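Local coordinates for Xaa-Pro Dipeptidase (Alteromonas macleodii, PDB 2QS8), which probably acts as a metal-dependent carboxypeptidase of the amidohydrolase superfamily, releasing the C-terminal amino acid from small peptide substrates, at residues 152-155 / 161-164; 184-189 / 226-231; 240-245 / 251-256; 281-286 / 329-334; 370-375 / 380-385. All blocks are in the same frame, centred on the assembly; numbering follows the deposited sequence.

Interaction 1 (152-155 / 161-164); sequences DPTN and DYDY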
# COMPACT_ATOMS: atom_id res chain seq x y z
N ASP A 152 4.24 8.59 -17.84
CA ASP A 152 3.73 7.23 -17.68
C ASP A 152 3.96 6.58 -19.05
O ASP A 152 3.35 6.98 -20.05
CB ASP A 152 2.23 7.25 -17.35
CG ASP A 152 1.65 5.85 -17.16
OD1 ASP A 152 2.20 4.89 -17.73
OD2 ASP A 152 0.64 5.72 -16.43
N PRO A 153 4.83 5.57 -19.11
CA PRO A 153 5.10 4.93 -20.40
C PRO A 153 3.96 4.10 -20.99
O PRO A 153 4.10 3.57 -22.09
CB PRO A 153 6.33 4.08 -20.10
CG PRO A 153 6.05 3.61 -18.73
CD PRO A 153 5.54 4.87 -18.03
N THR A 154 2.84 3.97 -20.27
CA THR A 154 1.72 3.19 -20.79
C THR A 154 0.57 4.02 -21.31
O THR A 154 -0.48 3.48 -21.67
CB THR A 154 1.19 2.16 -19.76
OG1 THR A 154 0.81 2.82 -18.55
CG2 THR A 154 2.26 1.11 -19.47
N ASN A 155 0.75 5.34 -21.35
CA ASN A 155 -0.29 6.23 -21.88
C ASN A 155 -0.44 5.94 -23.37
O ASN A 155 0.44 5.35 -23.98
CB ASN A 155 0.10 7.70 -21.71
CG ASN A 155 -0.22 8.25 -20.32
OD1 ASN A 155 -1.17 7.83 -19.68
ND2 ASN A 155 0.58 9.21 -19.88
N ASP A 161 -4.08 -3.49 -24.16
CA ASP A 161 -2.75 -3.39 -24.74
C ASP A 161 -1.63 -2.96 -23.77
O ASP A 161 -0.53 -2.60 -24.20
CB ASP A 161 -2.81 -2.46 -25.96
CG ASP A 161 -1.55 -2.51 -26.79
OD1 ASP A 161 -1.03 -3.61 -27.03
OD2 ASP A 161 -1.09 -1.43 -27.23
N TYR A 162 -1.90 -3.02 -22.47
CA TYR A 162 -0.87 -2.67 -21.49
C TYR A 162 -1.22 -3.21 -20.11
O TYR A 162 -2.38 -3.47 -19.82
CB TYR A 162 -0.68 -1.14 -21.43
CG TYR A 162 -1.77 -0.35 -20.70
CD1 TYR A 162 -1.66 -0.06 -19.34
CD2 TYR A 162 -2.89 0.14 -21.39
CE1 TYR A 162 -2.63 0.71 -18.69
CE2 TYR A 162 -3.86 0.90 -20.75
CZ TYR A 162 -3.72 1.18 -19.39
OH TYR A 162 -4.66 1.96 -18.75
N ASP A 163 -0.20 -3.39 -19.28
CA ASP A 163 -0.40 -3.84 -17.90
C ASP A 163 -0.20 -2.62 -17.00
O ASP A 163 0.69 -1.80 -17.26
CB ASP A 163 0.62 -4.91 -17.51
CG ASP A 163 0.28 -6.27 -18.08
OD1 ASP A 163 -0.89 -6.67 -17.99
OD2 ASP A 163 1.19 -6.94 -18.62
N TYR A 164 -1.02 -2.48 -15.96
CA TYR A 164 -0.86 -1.35 -15.05
C TYR A 164 0.56 -1.39 -14.48
O TYR A 164 0.99 -2.39 -13.92
CB TYR A 164 -1.87 -1.43 -13.91
CG TYR A 164 -3.30 -1.48 -14.37
CD1 TYR A 164 -3.84 -0.46 -15.16
CD2 TYR A 164 -4.12 -2.56 -14.04
CE1 TYR A 164 -5.16 -0.51 -15.60
CE2 TYR A 164 -5.44 -2.63 -14.47
CZ TYR A 164 -5.95 -1.60 -15.26
OH TYR A 164 -7.23 -1.67 -15.71
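The Y162 ring presents one face to T154. The carbonyl O of T154 stands above the middle of that face, 4.1 Å from the ring plane. Beside it comes the T154 side chain, which crosses Y162 at about a right angle. T154 CB lies 3.6 Å from Y162 CD1, and OG1 also lies near CD1 and CE1. The T154 methyl CG2 passes on toward the backbone and lies 4.0 Å from D163 O. Y162 CG sits between its own backbone N and carbonyl carbon (chi1 75°), which swings the ring back over the 152-155 segment.

The second flat group is the D152 carboxylate. Its OD1 takes two bonds from T154, both from the same face of the carboxylate. T154 N reaches OD1 of D152 at 2.8 Å on the anti side, and T154 OG1 reaches it at 2.6 Å on the syn side. Both donors lie somewhat out of the plane. The first bond makes an Asx turn, inside a type I beta turn from D152 to N155. The other carboxylate oxygen, OD2, accepts from G148 N. Together these bonds fix the rotation of the carboxylate and tie T154 to D152.

The contact folds back one long loop between strands 145-146 and 171-172. It is a small surface contact that buries 133 Å². A second subunit covers it. K187 of that subunit forms a salt bridge with D152 OD2 and a hydrogen bond with T154 OG1, while Q184 NE2 of the same subunit is hydrogen-bonded to Y162 OH.

Interaction 2 (184-189 / 226-231); sequences QRYKDG and KDYGMW
Y186 and Y228 pack together, buried, where helices 175-188 and 215-227 end. Each helix stops in a Schellman motif, with G189 and G229 as the C-prime residues at positive phi. Y228 CD2 lies over one face of the Y186 ring, toward its rim, 3.6 Å from Y186 CG. The two planes are turned 55° apart, an oblique pairing of the Y186 and Y228 rings with centroids 5.0 Å apart.

M230, a selenomethionine, packs beside the base of Y186. M230 SE lies 4.2 Å from Y186 CB. The chain bends at chi3 (92°), which carries M230 CE over the helix backbone, 4.0 Å from Y186 N. The same methyl touches R185.

Further out, polar partners hold the rings at their far ends. Y228 OH bonds to R183 NE. Y186 OH bonds to S207 N of a neighbouring subunit, so this helix end also faces the subunit interface. R185 NH2 donates to E168 O. The other terminal nitrogen, R185 NH1, makes a salt bridge to D188 OD2 at 2.9 Å, meeting that oxygen nearly along its C-O axis.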
# COMPACT_ATOMS: atom_id res chain seq x y z
N GLN A 184 14.42 2.40 -6.76
CA GLN A 184 14.61 1.58 -7.95
C GLN A 184 15.59 2.25 -8.91
O GLN A 184 16.39 1.59 -9.56
CB GLN A 184 13.28 1.35 -8.69
CG GLN A 184 13.39 0.41 -9.87
CD GLN A 184 13.87 -0.97 -9.47
OE1 GLN A 184 13.46 -1.50 -8.43
NE2 GLN A 184 14.73 -1.57 -10.28
N ARG A 185 15.51 3.58 -8.99
CA ARG A 185 16.43 4.30 -9.86
C ARG A 185 17.85 4.18 -9.31
O ARG A 185 18.81 4.07 -10.06
CB ARG A 185 15.99 5.77 -9.99
CG ARG A 185 15.42 6.11 -11.37
CD ARG A 185 14.79 4.90 -12.06
NE ARG A 185 13.45 4.64 -11.58
CZ ARG A 185 12.75 3.53 -11.81
NH1 ARG A 185 13.25 2.55 -12.54
NH2 ARG A 185 11.53 3.43 -11.31
N TYR A 186 17.97 4.19 -7.98
CA TYR A 186 19.27 4.01 -7.35
C TYR A 186 19.77 2.60 -7.70
O TYR A 186 20.94 2.39 -8.00
CB TYR A 186 19.13 4.13 -5.82
CG TYR A 186 20.25 3.47 -5.04
CD1 TYR A 186 21.53 4.02 -5.01
CD2 TYR A 186 20.02 2.28 -4.35
CE1 TYR A 186 22.57 3.40 -4.30
CE2 TYR A 186 21.04 1.66 -3.63
CZ TYR A 186 22.31 2.22 -3.61
OH TYR A 186 23.31 1.61 -2.89
N LYS A 187 18.84 1.65 -7.66
CA LYS A 187 19.15 0.26 -7.94
C LYS A 187 19.58 0.09 -9.39
O LYS A 187 20.52 -0.65 -9.65
CB LYS A 187 17.92 -0.62 -7.63
CG LYS A 187 18.13 -2.13 -7.73
CD LYS A 187 16.88 -2.87 -7.22
CE LYS A 187 17.01 -4.37 -7.39
NZ LYS A 187 15.96 -5.10 -6.64
N ASP A 188 18.92 0.77 -10.32
CA ASP A 188 19.28 0.66 -11.73
C ASP A 188 20.65 1.28 -12.04
O ASP A 188 21.26 0.96 -13.05
CB ASP A 188 18.23 1.34 -12.62
CG ASP A 188 16.87 0.67 -12.55
OD1 ASP A 188 16.79 -0.56 -12.34
OD2 ASP A 188 15.87 1.39 -12.72
N GLY A 189 21.11 2.18 -11.16
CA GLY A 189 22.39 2.83 -11.35
C GLY A 189 22.33 4.31 -11.69
O GLY A 189 23.31 4.88 -12.13
N LYS A 226 17.38 12.57 -1.16
CA LYS A 226 18.40 13.10 -0.27
C LYS A 226 19.13 11.94 0.43
O LYS A 226 20.36 11.95 0.54
CB LYS A 226 17.77 14.03 0.75
CG LYS A 226 18.77 14.70 1.68
CD LYS A 226 18.09 15.55 2.75
CE LYS A 226 19.11 16.12 3.73
NZ LYS A 226 18.50 17.03 4.75
N ASP A 227 18.38 10.95 0.89
CA ASP A 227 18.99 9.80 1.56
C ASP A 227 19.94 9.05 0.63
O ASP A 227 20.83 8.35 1.09
CB ASP A 227 17.92 8.82 2.07
CG ASP A 227 17.24 9.30 3.35
OD1 ASP A 227 17.66 10.33 3.93
OD2 ASP A 227 16.27 8.63 3.77
N TYR A 228 19.75 9.19 -0.67
CA TYR A 228 20.62 8.49 -1.60
C TYR A 228 21.60 9.42 -2.32
O TYR A 228 22.27 9.01 -3.26
CB TYR A 228 19.77 7.68 -2.60
CG TYR A 228 19.05 6.53 -1.93
CD1 TYR A 228 17.94 6.76 -1.10
CD2 TYR A 228 19.54 5.22 -2.02
CE1 TYR A 228 17.36 5.73 -0.37
CE2 TYR A 228 18.96 4.18 -1.28
CZ TYR A 228 17.87 4.45 -0.46
OH TYR A 228 17.31 3.45 0.29
N GLY A 229 21.69 10.65 -1.84
CA GLY A 229 22.60 11.62 -2.43
C GLY A 229 22.32 11.86 -3.90
O GLY A 229 23.24 11.97 -4.71
N MSE A 230 21.04 11.94 -4.24
CA MSE A 230 20.62 12.15 -5.62
C MSE A 230 20.00 13.52 -5.82
O MSE A 230 19.25 13.98 -4.97
CB MSE A 230 19.63 11.06 -6.00
CG MSE A 230 20.23 9.68 -5.91
SE MSE A 230 18.88 8.31 -6.30
CE MSE A 230 19.12 8.06 -8.26
N TRP A 231 20.33 14.18 -6.93
CA TRP A 231 19.73 15.48 -7.21
C TRP A 231 18.34 15.21 -7.78
O TRP A 231 18.05 14.09 -8.21
CB TRP A 231 20.57 16.29 -8.22
CG TRP A 231 21.20 15.49 -9.33
CD1 TRP A 231 22.50 15.11 -9.42
CD2 TRP A 231 20.55 14.98 -10.51
NE1 TRP A 231 22.72 14.41 -10.58
CE2 TRP A 231 21.54 14.32 -11.27
CE3 TRP A 231 19.24 15.03 -11.00
CZ2 TRP A 231 21.26 13.70 -12.49
CZ3 TRP A 231 18.96 14.42 -12.22
CH2 TRP A 231 19.96 13.76 -12.95

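Interaction 3 (240-245 / 251-256); sequences EGMKRA and DSIEHG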
# COMPACT_ATOMS: atom_id res chain seq x y z
N GLU A 240 1.16 25.61 -10.30
CA GLU A 240 0.89 24.90 -9.06
C GLU A 240 1.78 23.68 -8.79
O GLU A 240 2.31 23.53 -7.68
CB GLU A 240 -0.58 24.47 -8.99
CG GLU A 240 -0.87 23.68 -7.72
CD GLU A 240 -2.26 23.91 -7.18
OE1 GLU A 240 -3.25 23.53 -7.84
OE2 GLU A 240 -2.37 24.48 -6.06
N GLY A 241 1.93 22.80 -9.77
CA GLY A 241 2.77 21.64 -9.56
C GLY A 241 4.19 22.12 -9.33
O GLY A 241 4.89 21.62 -8.45
N MSE A 242 4.59 23.11 -10.12
CA MSE A 242 5.92 23.68 -10.04
C MSE A 242 6.24 24.15 -8.61
O MSE A 242 7.30 23.82 -8.08
CB MSE A 242 6.02 24.86 -11.02
CG MSE A 242 7.40 25.45 -11.15
SE MSE A 242 7.43 26.95 -12.45
CE MSE A 242 9.34 27.33 -12.56
N LYS A 243 5.33 24.90 -8.00
CA LYS A 243 5.54 25.40 -6.64
C LYS A 243 5.59 24.31 -5.57
O LYS A 243 6.31 24.43 -4.57
CB LYS A 243 4.49 26.46 -6.31
CG LYS A 243 4.67 27.72 -7.16
CD LYS A 243 3.72 28.84 -6.82
CE LYS A 243 2.31 28.56 -7.27
NZ LYS A 243 1.53 29.82 -7.41
N ARG A 244 4.83 23.23 -5.76
CA ARG A 244 4.85 22.14 -4.79
C ARG A 244 6.27 21.57 -4.77
O ARG A 244 6.79 21.20 -3.73
CB ARG A 244 3.85 21.04 -5.17
CG ARG A 244 2.40 21.48 -5.16
CD ARG A 244 1.43 20.32 -5.41
NE ARG A 244 0.04 20.78 -5.39
CZ ARG A 244 -1.02 20.01 -5.65
NH1 ARG A 244 -0.88 18.73 -5.95
NH2 ARG A 244 -2.24 20.53 -5.59
N ALA A 245 6.89 21.53 -5.95
CA ALA A 245 8.24 21.01 -6.10
C ALA A 245 9.31 21.98 -5.59
O ALA A 245 10.27 21.56 -4.95
CB ALA A 245 8.51 20.65 -7.56
N ASP A 251 16.17 20.42 -6.95
CA ASP A 251 17.33 21.15 -7.46
C ASP A 251 17.06 22.00 -8.69
O ASP A 251 17.66 23.07 -8.85
CB ASP A 251 18.46 20.16 -7.74
CG ASP A 251 18.91 19.44 -6.49
OD1 ASP A 251 19.69 20.02 -5.71
OD2 ASP A 251 18.46 18.29 -6.27
N SER A 252 16.17 21.55 -9.56
CA SER A 252 15.88 22.31 -10.76
C SER A 252 14.49 22.08 -11.34
O SER A 252 13.89 21.02 -11.18
CB SER A 252 16.95 22.01 -11.82
OG SER A 252 16.93 20.65 -12.21
N ILE A 253 13.99 23.11 -12.01
CA ILE A 253 12.71 23.08 -12.67
C ILE A 253 13.01 23.13 -14.17
O ILE A 253 13.73 24.02 -14.63
CB ILE A 253 11.84 24.30 -12.30
CG1 ILE A 253 11.47 24.27 -10.81
CG2 ILE A 253 10.61 24.33 -13.18
CD1 ILE A 253 10.73 23.03 -10.37
N GLU A 254 12.47 22.19 -14.93
CA GLU A 254 12.68 22.17 -16.37
C GLU A 254 11.49 22.82 -17.06
O GLU A 254 10.35 22.61 -16.65
CB GLU A 254 12.84 20.72 -16.86
CG GLU A 254 13.68 19.82 -15.95
CD GLU A 254 15.14 20.25 -15.83
OE1 GLU A 254 15.81 20.38 -16.88
OE2 GLU A 254 15.61 20.45 -14.69
N HIS A 255 11.75 23.62 -18.09
CA HIS A 255 10.69 24.30 -18.85
C HIS A 255 9.99 25.47 -18.12
O HIS A 255 9.98 26.60 -18.61
CB HIS A 255 9.63 23.29 -19.30
CG HIS A 255 10.20 21.97 -19.74
ND1 HIS A 255 11.20 21.87 -20.69
CD2 HIS A 255 9.92 20.71 -19.35
CE1 HIS A 255 11.51 20.60 -20.86
NE2 HIS A 255 10.75 19.87 -20.06
N GLY A 256 9.39 25.18 -16.96
CA GLY A 256 8.69 26.19 -16.17
C GLY A 256 7.87 27.18 -16.97
O GLY A 256 7.79 28.36 -16.62
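M242, a selenomethionine on helix 239-248, reaches straight across to I253 on strand 252-253. Its CG is anti to the backbone N (chi1 -173°) and the chain stays extended to the methyl. M242 CE therefore lands 3.3 Å from I253 CG2, a short distance that may be imprecise in the model. M242 CE also lies 3.8 Å from G256 CA, and M242 SE is 4.0 Å from the same atom. With no side chain on G256, the selenium end lies directly against the backbone.

The packing is looser further along the helix. A245 CB comes only to 4.3 Å from I253 CD1. M267 of helix 261-270 touches both M242 and I253 and adds to the apolar core.

The outer face of the helix is polar. E240 is exposed, and its OE1 pairs with R244 NH2 only as a long charge contact. R244 NH2 reaches D227 of another subunit in a salt bridge.

The helix and strand belong to a beta-alpha-beta unit of the barrel. Beyond I253 the chain turns a corner. H255 touches the bound methionine, and E254 OE1 is hydrogen-bonded to ND1 of the magnesium ligand H69. The contact with the helix is apolar throughout and has no directional bond between the two segments. The polar groups near the site are oriented by other bonds, such as S252 OG to E254 OE2 and H255 ND1 to T277 OG1.

Interaction 4 (281-286 / 329-334); sequences GEFVAE and AGVQKH. With MET (methionine), chain D.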
# COMPACT_ATOMS: atom_id res chain seq x y z
N GLY A 281 10.87 24.40 -26.83
CA GLY A 281 9.65 25.19 -26.82
C GLY A 281 9.33 25.69 -28.22
O GLY A 281 8.23 25.48 -28.72
N GLU A 282 10.32 26.33 -28.84
CA GLU A 282 10.16 26.86 -30.19
C GLU A 282 9.89 25.73 -31.18
O GLU A 282 9.19 25.92 -32.18
CB GLU A 282 11.43 27.62 -30.61
CG GLU A 282 11.75 28.84 -29.77
CD GLU A 282 10.71 29.94 -29.92
OE1 GLU A 282 10.43 30.33 -31.07
OE2 GLU A 282 10.18 30.43 -28.90
N PHE A 283 10.44 24.55 -30.89
CA PHE A 283 10.26 23.39 -31.76
C PHE A 283 8.80 22.95 -31.86
O PHE A 283 8.25 22.85 -32.96
CB PHE A 283 11.09 22.21 -31.24
CG PHE A 283 11.09 21.02 -32.16
CD1 PHE A 283 12.00 20.94 -33.20
CD2 PHE A 283 10.17 20.00 -32.00
CE1 PHE A 283 11.99 19.86 -34.07
CE2 PHE A 283 10.15 18.91 -32.87
CZ PHE A 283 11.07 18.85 -33.91
N VAL A 284 8.16 22.71 -30.72
CA VAL A 284 6.77 22.27 -30.73
C VAL A 284 5.83 23.35 -31.25
O VAL A 284 4.78 23.04 -31.81
CB VAL A 284 6.30 21.77 -29.33
CG1 VAL A 284 7.14 20.58 -28.89
CG2 VAL A 284 6.40 22.88 -28.32
N ALA A 285 6.21 24.62 -31.06
CA ALA A 285 5.38 25.69 -31.57
C ALA A 285 5.29 25.65 -33.09
O ALA A 285 4.22 25.54 -33.66
CB ALA A 285 5.92 27.04 -31.12
N GLU A 286 6.47 25.69 -33.71
CA GLU A 286 6.58 25.63 -35.16
C GLU A 286 5.88 24.40 -35.71
O GLU A 286 5.09 24.50 -36.66
CB GLU A 286 8.06 25.61 -35.56
CG GLU A 286 8.31 25.63 -37.06
CD GLU A 286 9.69 25.08 -37.43
OE1 GLU A 286 10.69 25.45 -36.77
OE2 GLU A 286 9.77 24.28 -38.39
N ALA A 329 17.10 18.38 -25.90
CA ALA A 329 17.50 17.76 -27.16
C ALA A 329 17.02 16.31 -27.07
O ALA A 329 17.29 15.60 -26.10
CB ALA A 329 19.02 17.80 -27.30
N GLY A 330 16.32 15.86 -28.08
CA GLY A 330 15.72 14.53 -28.11
C GLY A 330 14.31 14.78 -28.62
O GLY A 330 13.61 13.88 -29.07
N VAL A 331 13.94 16.04 -28.53
CA VAL A 331 12.78 16.60 -29.11
C VAL A 331 13.30 17.03 -30.45
O VAL A 331 13.04 16.41 -31.47
CB VAL A 331 12.24 17.80 -28.28
CG1 VAL A 331 11.08 18.45 -29.00
CG2 VAL A 331 11.82 17.32 -26.89
N GLN A 332 14.05 18.13 -30.46
CA GLN A 332 14.72 18.56 -31.68
C GLN A 332 15.91 17.65 -31.88
O GLN A 332 16.26 16.90 -30.98
CB GLN A 332 15.15 20.04 -31.61
CG GLN A 332 16.17 20.35 -30.53
CD GLN A 332 15.54 20.61 -29.17
OE1 GLN A 332 14.32 20.82 -29.08
NE2 GLN A 332 16.15 20.65 -27.99
N LYS A 333 16.54 17.71 -33.05
CA LYS A 333 17.69 16.85 -33.33
C LYS A 333 18.86 17.08 -32.36
O LYS A 333 19.10 18.20 -31.91
CB LYS A 333 18.19 17.09 -34.75
CG LYS A 333 17.26 16.62 -35.86
CD LYS A 333 17.52 15.16 -36.20
CE LYS A 333 17.42 14.90 -37.71
NZ LYS A 333 16.12 15.33 -38.27
N HIS A 334 19.58 16.00 -32.05
CA HIS A 334 20.74 16.08 -31.17
C HIS A 334 21.85 16.72 -31.98
O HIS A 334 21.98 16.45 -33.18
CB HIS A 334 21.18 14.68 -30.72
CG HIS A 334 20.27 14.05 -29.71
ND1 HIS A 334 20.27 14.40 -28.38
CD2 HIS A 334 19.28 13.14 -29.86
CE1 HIS A 334 19.32 13.74 -27.75
NE2 HIS A 334 18.70 12.96 -28.62
N MET D . 9.31 17.52 -23.46
CA MET D . 8.46 18.66 -23.03
C MET D . 6.99 18.28 -22.95
O MET D . 6.25 18.96 -22.20
CB MET D . 8.63 19.83 -24.00
CG MET D . 7.85 21.06 -23.59
SD MET D . 8.25 22.42 -24.62
CE MET D . 9.91 22.72 -24.09
OXT MET D . 6.59 17.32 -23.64
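F283 reaches from helix 278-287 onto the 329-334 loop. F283 CB lies 4.1 Å from Q332 OE1. CG is anti to the backbone N (chi1 -173°), which sends the ring away from the helix, one face against V331 and Q332. Along one edge of this face F283 CD1 packs on Q332 CB at 3.6 Å, and CE1 follows onto Q332 CA. Along the other, F283 CD2 meets V331 CG1 at 3.5 Å, and CE2 stays near the same methyl. At the tip, F283 CZ lies 4.0 Å from V331 O.

The loop backbone lies over this same face, through Q332 CA and V331 O. Q332 CA makes a CH-pi contact with the F283 ring, 23° off the ring normal. The Q332 amide plane is turned 64° from the ring. Its NE2 bonds to T327 O, which holds the amide in place. Within the loop, G330 N donates to Q332 O.

The next helix residue, V284, touches V331 only loosely through CG1. V284 CG2 faces the bound methionine, 4.2 Å from the ligand SD. G281 N lies 3.4 Å from the ligand CE, so this helix forms part of the pocket around the methionine side chain. The side chain of V331 is about 5 Å from the magnesium ion, and V331 follows shortly after the metal ligand D328. The arrangement fits the active-site mouth of an amidohydrolase TIM barrel, where a metal-binding aspartate starts a loop that packs beside the substrate pocket.

Interaction 5 (370-375 / 380-385); sequences DKLGSI and LADLIA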
# COMPACT_ATOMS: atom_id res chain seq x y z
N ASP A 370 33.73 21.94 -8.38
CA ASP A 370 35.08 21.96 -7.86
C ASP A 370 36.05 21.21 -8.77
O ASP A 370 37.26 21.23 -8.54
CB ASP A 370 35.11 21.36 -6.45
CG ASP A 370 34.76 19.88 -6.44
OD1 ASP A 370 33.85 19.46 -7.19
OD2 ASP A 370 35.38 19.14 -5.66
N LYS A 371 35.52 20.56 -9.81
CA LYS A 371 36.35 19.80 -10.74
C LYS A 371 36.19 20.15 -12.21
O LYS A 371 37.09 19.89 -13.02
CB LYS A 371 36.10 18.30 -10.56
CG LYS A 371 36.83 17.69 -9.39
CD LYS A 371 36.65 16.18 -9.34
CE LYS A 371 37.73 15.54 -8.47
NZ LYS A 371 39.11 15.75 -9.03
N LEU A 372 35.05 20.74 -12.57
CA LEU A 372 34.76 21.11 -13.94
C LEU A 372 34.01 22.43 -13.97
O LEU A 372 33.67 22.97 -12.91
CB LEU A 372 33.91 20.02 -14.60
CG LEU A 372 34.60 18.68 -14.86
CD1 LEU A 372 33.56 17.58 -15.07
CD2 LEU A 372 35.50 18.83 -16.09
N GLY A 373 33.77 22.95 -15.17
CA GLY A 373 33.02 24.19 -15.28
C GLY A 373 33.81 25.44 -15.59
O GLY A 373 33.23 26.47 -15.93
N SER A 374 35.13 25.37 -15.48
CA SER A 374 35.98 26.53 -15.76
C SER A 374 37.41 26.11 -16.07
O SER A 374 37.86 25.04 -15.66
CB SER A 374 35.98 27.50 -14.58
OG SER A 374 36.61 26.91 -13.45
N ILE A 375 38.12 26.96 -16.80
CA ILE A 375 39.50 26.67 -17.12
C ILE A 375 40.34 27.34 -16.05
O ILE A 375 40.67 28.52 -16.13
CB ILE A 375 39.84 27.17 -18.52
CG1 ILE A 375 38.91 26.46 -19.53
CG2 ILE A 375 41.30 26.88 -18.84
CD1 ILE A 375 39.10 26.87 -20.97
N LEU A 380 39.62 19.57 -13.96
CA LEU A 380 39.77 18.58 -15.02
C LEU A 380 39.89 19.27 -16.38
O LEU A 380 39.24 20.30 -16.64
CB LEU A 380 38.58 17.61 -15.02
CG LEU A 380 38.46 16.69 -13.79
CD1 LEU A 380 37.16 15.87 -13.86
CD2 LEU A 380 39.65 15.75 -13.73
N ALA A 381 40.71 18.69 -17.24
CA ALA A 381 40.97 19.23 -18.57
C ALA A 381 39.88 18.95 -19.62
O ALA A 381 40.04 18.08 -20.48
CB ALA A 381 42.32 18.74 -19.08
N ASP A 382 38.79 19.70 -19.52
CA ASP A 382 37.68 19.61 -20.46
C ASP A 382 37.64 20.97 -21.16
O ASP A 382 37.21 21.96 -20.56
CB ASP A 382 36.36 19.35 -19.72
CG ASP A 382 36.12 17.88 -19.43
OD1 ASP A 382 37.10 17.09 -19.46
OD2 ASP A 382 34.96 17.51 -19.16
N LEU A 383 38.11 21.01 -22.40
CA LEU A 383 38.15 22.27 -23.14
C LEU A 383 37.69 22.16 -24.59
O LEU A 383 37.83 21.12 -25.23
CB LEU A 383 39.57 22.86 -23.14
CG LEU A 383 40.36 22.95 -21.83
CD1 LEU A 383 40.99 21.59 -21.53
CD2 LEU A 383 41.46 24.02 -21.97
N ILE A 384 37.17 23.26 -25.11
CA ILE A 384 36.73 23.32 -26.49
C ILE A 384 37.28 24.60 -27.10
O ILE A 384 37.73 25.50 -26.38
CB ILE A 384 35.19 23.33 -26.61
CG1 ILE A 384 34.63 24.62 -25.99
CG2 ILE A 384 34.60 22.11 -25.92
CD1 ILE A 384 33.17 24.88 -26.33
N ALA A 385 37.26 24.68 -28.42
CA ALA A 385 37.75 25.85 -29.12
C ALA A 385 36.88 26.09 -30.35
O ALA A 385 36.26 25.16 -30.85
CB ALA A 385 39.19 25.65 -29.53
O HOH W 1 37.34 22.22 -15.76
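L372 and L380 cross at a slant, with the branched end of L372 laid over the base of L380. L372 CD2 lies 3.5 Å from L380 CB, while L380 CD1 turns back toward L372 CG. The same L372 CD2 methyl also faces the carboxylate of D382, 3.4 Å from D382 OD2. The D382 side chain too is set at a slant to L372. The acid has its own partners: OD2 forms a salt bridge with R136, and OD1 accepts from D406 N. The L372 methyl thus lies against a carboxylate that has polar partners elsewhere.

I375 and L383 cross at about a right angle. They touch through their ends, I375 CD1 and L383 CD2, at 3.8 Å. The I375 chain is extended (chi2 179°), which carries CD1 across to the strand.

The backbones are joined directly at one end. L380 N donates to K371 O at 2.7 Å. Further along, a water donates to both S374 O and L380 O and bridges the segments. A381 forms the centre of an inverse gamma turn between L380 and D382.

I375 also packs on V61 and P63 of strand 60-67. Strand 383-386 runs antiparallel to that strand and to 400-405. This places the contact where the chain leaves the barrel helices and enters the small beta domain, built from both chain ends, that is typical of amidohydrolases.

Along the chain the five contacts follow one another without nesting. Interactions 2 and 3 share the parallel strand run 192-196, 231-236, 252-253 and 273-275 with its helices, and they touch through W231 CA and D251 OD2 at 3.2 Å. Interactions 3 and 4 have centres about 20 Å apart and both supply residues to the methionine pocket. Interaction 1 lies out on a surface loop, its centre about 25 Å from that of interaction 4. Its residues bond to the helix of interaction 2 in another subunit, so these two contacts help join the assembly. Interaction 5 lies where the chain enters the beta domain, with its centre about 42 Å from that of interaction 1.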